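Long-range contact in DUF5037 domain-containing protein (Ruminococcus gnavus, PDB 4GL6), which is of unknown function and belongs to the DUF5037 family: residues T43-E55 with K192-S204. Residues are numbered along the deposited sequence; the frame is centred on the assembly and turned at random.
With GOL (glycerol), chain D.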
# COMPACT_ATOMS: atom_id res chain seq x y z
N THR A 43 -9.21 2.41 -9.70
CA THR A 43 -8.81 2.83 -8.35
C THR A 43 -10.09 2.92 -7.52
O THR A 43 -10.94 3.77 -7.79
CB THR A 43 -8.08 4.18 -8.38
OG1 THR A 43 -6.84 3.98 -9.06
CG2 THR A 43 -7.81 4.71 -6.97
N CYS A 44 -10.20 2.05 -6.52
CA CYS A 44 -11.41 1.91 -5.71
C CYS A 44 -11.18 2.21 -4.22
O CYS A 44 -10.07 2.11 -3.74
CB CYS A 44 -11.92 0.46 -5.83
SG CYS A 44 -12.05 -0.24 -7.52
N ILE A 45 -12.25 2.58 -3.51
CA ILE A 45 -12.25 2.72 -2.04
C ILE A 45 -13.51 2.08 -1.48
O ILE A 45 -14.51 1.94 -2.19
CB ILE A 45 -12.18 4.19 -1.56
CG1 ILE A 45 -13.35 5.04 -2.09
CG2 ILE A 45 -10.86 4.82 -2.00
CD1 ILE A 45 -13.44 6.42 -1.47
N SER A 46 -13.45 1.64 -0.22
CA SER A 46 -14.64 1.20 0.51
C SER A 46 -15.05 2.47 1.27
O SER A 46 -14.17 3.21 1.73
CB SER A 46 -14.36 0.02 1.45
OG SER A 46 -13.66 0.40 2.62
N LYS A 47 -16.36 2.73 1.38
CA LYS A 47 -16.83 3.93 2.11
C LYS A 47 -16.33 3.91 3.56
O LYS A 47 -16.06 4.96 4.11
CB LYS A 47 -18.37 4.07 2.06
CG LYS A 47 -18.98 4.39 0.69
CD LYS A 47 -18.63 5.78 0.15
CE LYS A 47 -19.47 6.09 -1.08
NZ LYS A 47 -19.10 7.39 -1.71
N ASN A 48 -16.19 2.72 4.14
CA ASN A 48 -15.65 2.56 5.50
C ASN A 48 -14.17 2.82 5.67
O ASN A 48 -13.74 3.00 6.79
CB ASN A 48 -15.96 1.16 6.06
CG ASN A 48 -17.44 0.91 6.18
OD1 ASN A 48 -18.24 1.85 6.32
ND2 ASN A 48 -17.81 -0.36 6.14
N ASP A 49 -13.38 2.82 4.59
CA ASP A 49 -11.92 3.11 4.62
C ASP A 49 -11.60 4.05 3.45
O ASP A 49 -10.73 3.78 2.63
CB ASP A 49 -11.15 1.78 4.54
CG ASP A 49 -9.69 1.88 4.93
OD1 ASP A 49 -9.19 2.97 5.35
OD2 ASP A 49 -9.04 0.83 4.84
N PRO A 50 -12.29 5.20 3.41
CA PRO A 50 -12.24 6.08 2.25
C PRO A 50 -10.93 6.76 1.91
O PRO A 50 -10.81 7.26 0.80
CB PRO A 50 -13.30 7.13 2.59
CG PRO A 50 -13.20 7.27 4.07
CD PRO A 50 -12.82 5.91 4.60
N LYS A 51 -9.97 6.82 2.84
CA LYS A 51 -8.70 7.51 2.57
C LYS A 51 -7.63 6.61 1.91
O LYS A 51 -6.62 7.15 1.47
CB LYS A 51 -8.13 8.10 3.87
CG LYS A 51 -9.03 9.05 4.65
CD LYS A 51 -9.13 10.46 4.06
CE LYS A 51 -9.96 11.37 4.98
NZ LYS A 51 -9.85 12.82 4.67
N HIS A 52 -7.84 5.29 1.83
CA HIS A 52 -6.85 4.33 1.30
C HIS A 52 -7.30 3.53 0.10
O HIS A 52 -7.85 2.42 0.24
CB HIS A 52 -6.42 3.39 2.39
CG HIS A 52 -5.68 4.09 3.47
ND1 HIS A 52 -4.36 4.33 3.39
CD2 HIS A 52 -6.11 4.65 4.66
CE1 HIS A 52 -3.96 4.98 4.48
NE2 HIS A 52 -5.03 5.17 5.26
N PRO A 53 -7.03 4.05 -1.11
CA PRO A 53 -7.52 3.36 -2.30
C PRO A 53 -6.77 2.08 -2.65
O PRO A 53 -5.66 1.86 -2.18
CB PRO A 53 -7.35 4.40 -3.40
CG PRO A 53 -6.25 5.27 -2.93
CD PRO A 53 -6.28 5.27 -1.45
N PHE A 54 -7.41 1.25 -3.47
CA PHE A 54 -6.83 -0.00 -3.97
C PHE A 54 -7.19 -0.22 -5.43
O PHE A 54 -8.26 0.22 -5.86
CB PHE A 54 -7.25 -1.19 -3.13
CG PHE A 54 -8.72 -1.49 -3.16
CD1 PHE A 54 -9.60 -0.79 -2.34
CD2 PHE A 54 -9.22 -2.53 -3.97
CE1 PHE A 54 -10.96 -1.08 -2.36
CE2 PHE A 54 -10.58 -2.83 -3.98
CZ PHE A 54 -11.45 -2.11 -3.17
N GLU A 55 -6.31 -0.89 -6.17
CA GLU A 55 -6.51 -1.13 -7.59
C GLU A 55 -7.11 -2.51 -7.83
O GLU A 55 -6.84 -3.45 -7.10
CB GLU A 55 -5.20 -0.96 -8.38
CG GLU A 55 -5.40 -0.74 -9.87
CD GLU A 55 -4.10 -0.46 -10.60
OE1 GLU A 55 -3.26 -1.38 -10.64
OE2 GLU A 55 -3.94 0.68 -11.16
N LYS A 192 -3.40 14.90 -0.14
CA LYS A 192 -4.54 15.04 -1.07
C LYS A 192 -4.44 14.12 -2.30
O LYS A 192 -5.47 13.68 -2.81
CB LYS A 192 -4.74 16.50 -1.51
CG LYS A 192 -4.95 17.54 -0.40
CD LYS A 192 -6.04 17.28 0.64
CE LYS A 192 -5.85 18.25 1.81
NZ LYS A 192 -6.93 18.25 2.83
N ILE A 193 -3.22 13.82 -2.74
CA ILE A 193 -2.97 12.91 -3.89
C ILE A 193 -3.05 11.44 -3.46
O ILE A 193 -3.68 10.63 -4.14
CB ILE A 193 -1.62 13.23 -4.55
CG1 ILE A 193 -1.62 14.68 -5.10
CG2 ILE A 193 -1.35 12.24 -5.68
CD1 ILE A 193 -0.27 15.19 -5.57
N LEU A 194 -2.41 11.11 -2.34
CA LEU A 194 -2.42 9.76 -1.75
C LEU A 194 -3.82 9.23 -1.44
O LEU A 194 -4.04 8.03 -1.49
CB LEU A 194 -1.55 9.69 -0.48
CG LEU A 194 -0.02 9.84 -0.66
CD1 LEU A 194 0.66 10.31 0.63
CD2 LEU A 194 0.61 8.56 -1.16
N GLU A 195 -4.76 10.13 -1.12
CA GLU A 195 -6.15 9.75 -0.85
C GLU A 195 -6.92 9.21 -2.06
O GLU A 195 -7.91 8.50 -1.87
CB GLU A 195 -6.93 10.93 -0.24
CG GLU A 195 -6.58 11.25 1.22
CD GLU A 195 -7.23 12.53 1.74
OE1 GLU A 195 -8.14 13.11 1.09
OE2 GLU A 195 -6.84 12.94 2.86
N ILE A 196 -6.48 9.54 -3.28
CA ILE A 196 -7.18 9.16 -4.52
C ILE A 196 -6.39 8.33 -5.54
O ILE A 196 -6.90 8.07 -6.63
CB ILE A 196 -7.79 10.42 -5.20
CG1 ILE A 196 -6.69 11.35 -5.78
CG2 ILE A 196 -8.74 11.13 -4.23
CD1 ILE A 196 -7.19 12.37 -6.78
N PHE A 197 -5.16 7.94 -5.23
CA PHE A 197 -4.33 7.10 -6.12
C PHE A 197 -3.62 6.02 -5.32
O PHE A 197 -3.26 6.24 -4.17
CB PHE A 197 -3.29 7.93 -6.88
CG PHE A 197 -3.87 8.84 -7.92
CD1 PHE A 197 -4.48 8.31 -9.05
CD2 PHE A 197 -3.76 10.23 -7.80
CE1 PHE A 197 -5.02 9.14 -10.02
CE2 PHE A 197 -4.30 11.06 -8.77
CZ PHE A 197 -4.93 10.51 -9.89
N THR A 198 -3.39 4.86 -5.95
CA THR A 198 -2.70 3.72 -5.33
C THR A 198 -1.20 3.85 -5.46
O THR A 198 -0.69 4.66 -6.25
CB THR A 198 -3.16 2.39 -5.93
OG1 THR A 198 -3.11 2.47 -7.35
CG2 THR A 198 -4.60 2.08 -5.49
N SER A 199 -0.50 3.03 -4.69
CA SER A 199 0.96 3.02 -4.60
C SER A 199 1.65 2.91 -5.95
O SER A 199 1.41 1.95 -6.70
CB SER A 199 1.44 1.86 -3.72
OG SER A 199 2.81 1.97 -3.44
N GLY A 200 2.49 3.91 -6.25
CA GLY A 200 3.19 4.01 -7.51
C GLY A 200 2.44 4.78 -8.59
O GLY A 200 3.09 5.32 -9.48
N ASP A 201 1.10 4.83 -8.54
CA ASP A 201 0.27 5.51 -9.54
C ASP A 201 -0.09 6.96 -9.11
O ASP A 201 -1.06 7.53 -9.63
CB ASP A 201 -1.00 4.67 -9.82
CG ASP A 201 -1.59 4.86 -11.26
OD1 ASP A 201 -1.19 5.77 -12.02
OD2 ASP A 201 -2.46 4.04 -11.64
N GLU A 202 0.70 7.55 -8.22
CA GLU A 202 0.42 8.91 -7.72
C GLU A 202 0.55 10.04 -8.74
O GLU A 202 -0.10 11.05 -8.58
CB GLU A 202 1.27 9.26 -6.49
CG GLU A 202 1.08 8.36 -5.28
CD GLU A 202 1.96 7.13 -5.21
OE1 GLU A 202 2.71 6.85 -6.17
OE2 GLU A 202 1.89 6.43 -4.18
N GLY A 203 1.41 9.88 -9.75
CA GLY A 203 1.61 10.89 -10.80
C GLY A 203 2.87 11.72 -10.68
O GLY A 203 3.52 11.71 -9.64
N SER A 204 3.21 12.46 -11.76
CA SER A 204 4.46 13.24 -11.80
C SER A 204 4.50 14.37 -10.78
O SER A 204 5.56 14.61 -10.19
CB SER A 204 4.80 13.72 -13.23
OG SER A 204 3.75 14.47 -13.82
C1 GOL D . -1.97 2.77 -14.52
O1 GOL D . -1.08 3.85 -14.21
C2 GOL D . -1.40 1.45 -14.04
O2 GOL D . -1.65 1.27 -12.66
C3 GOL D . -2.00 0.27 -14.80
O3 GOL D . -0.95 -0.69 -15.04
O HOH W 1 -4.20 4.61 -8.82
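Lys51 and Glu195 both set CG beside the backbone N and anti to the carbonyl carbon (chi1 -56° and -73°), and the two chains run alongside in the same direction. Lys51 bends at chi2, which lays its CD against the carboxylate of Glu195. Lys51 NZ reaches Glu195 OE2 at 3.5 Å, a long salt bridge. The backbones also meet: CA of Glu195 makes a CA-H...O contact with Lys51 O (3.5 Å), and that oxygen accepts a hydrogen bond from Tyr100. With an alanine at Glu195, the Lys51 ammonium would probably lose this mate, and its methylenes the carboxylate they lie against.

Pro53 follows in the beta-hairpin connection between strands 40-46 and 54-59, on which the loop after helix 184-194 packs. Pro53 CG rests on Phe197 O (3.4 Å), and its CD on the carbonyl oxygens of Leu194 and Glu195. Thr198 turns CG2 onto CA of Phe54 (3.4 Å). A water bridges the segments, bonded to Thr43 OG1 (2.7 Å) and accepting from Thr198 N (3.0 Å).

At the far end Glu55 and Asp201 cross at about a right angle, OE2 to OD2 3.7 Å. A glycerol, probably from the crystallisation liquor, lies at both carboxylates.

No direct hydrogen bond joins the segments. Packing, one CA-H...O contact, one water and a long ion pair link them instead; the paired acids would probably repel unless a shared proton or glycerol hydrogen bonds ease the approach.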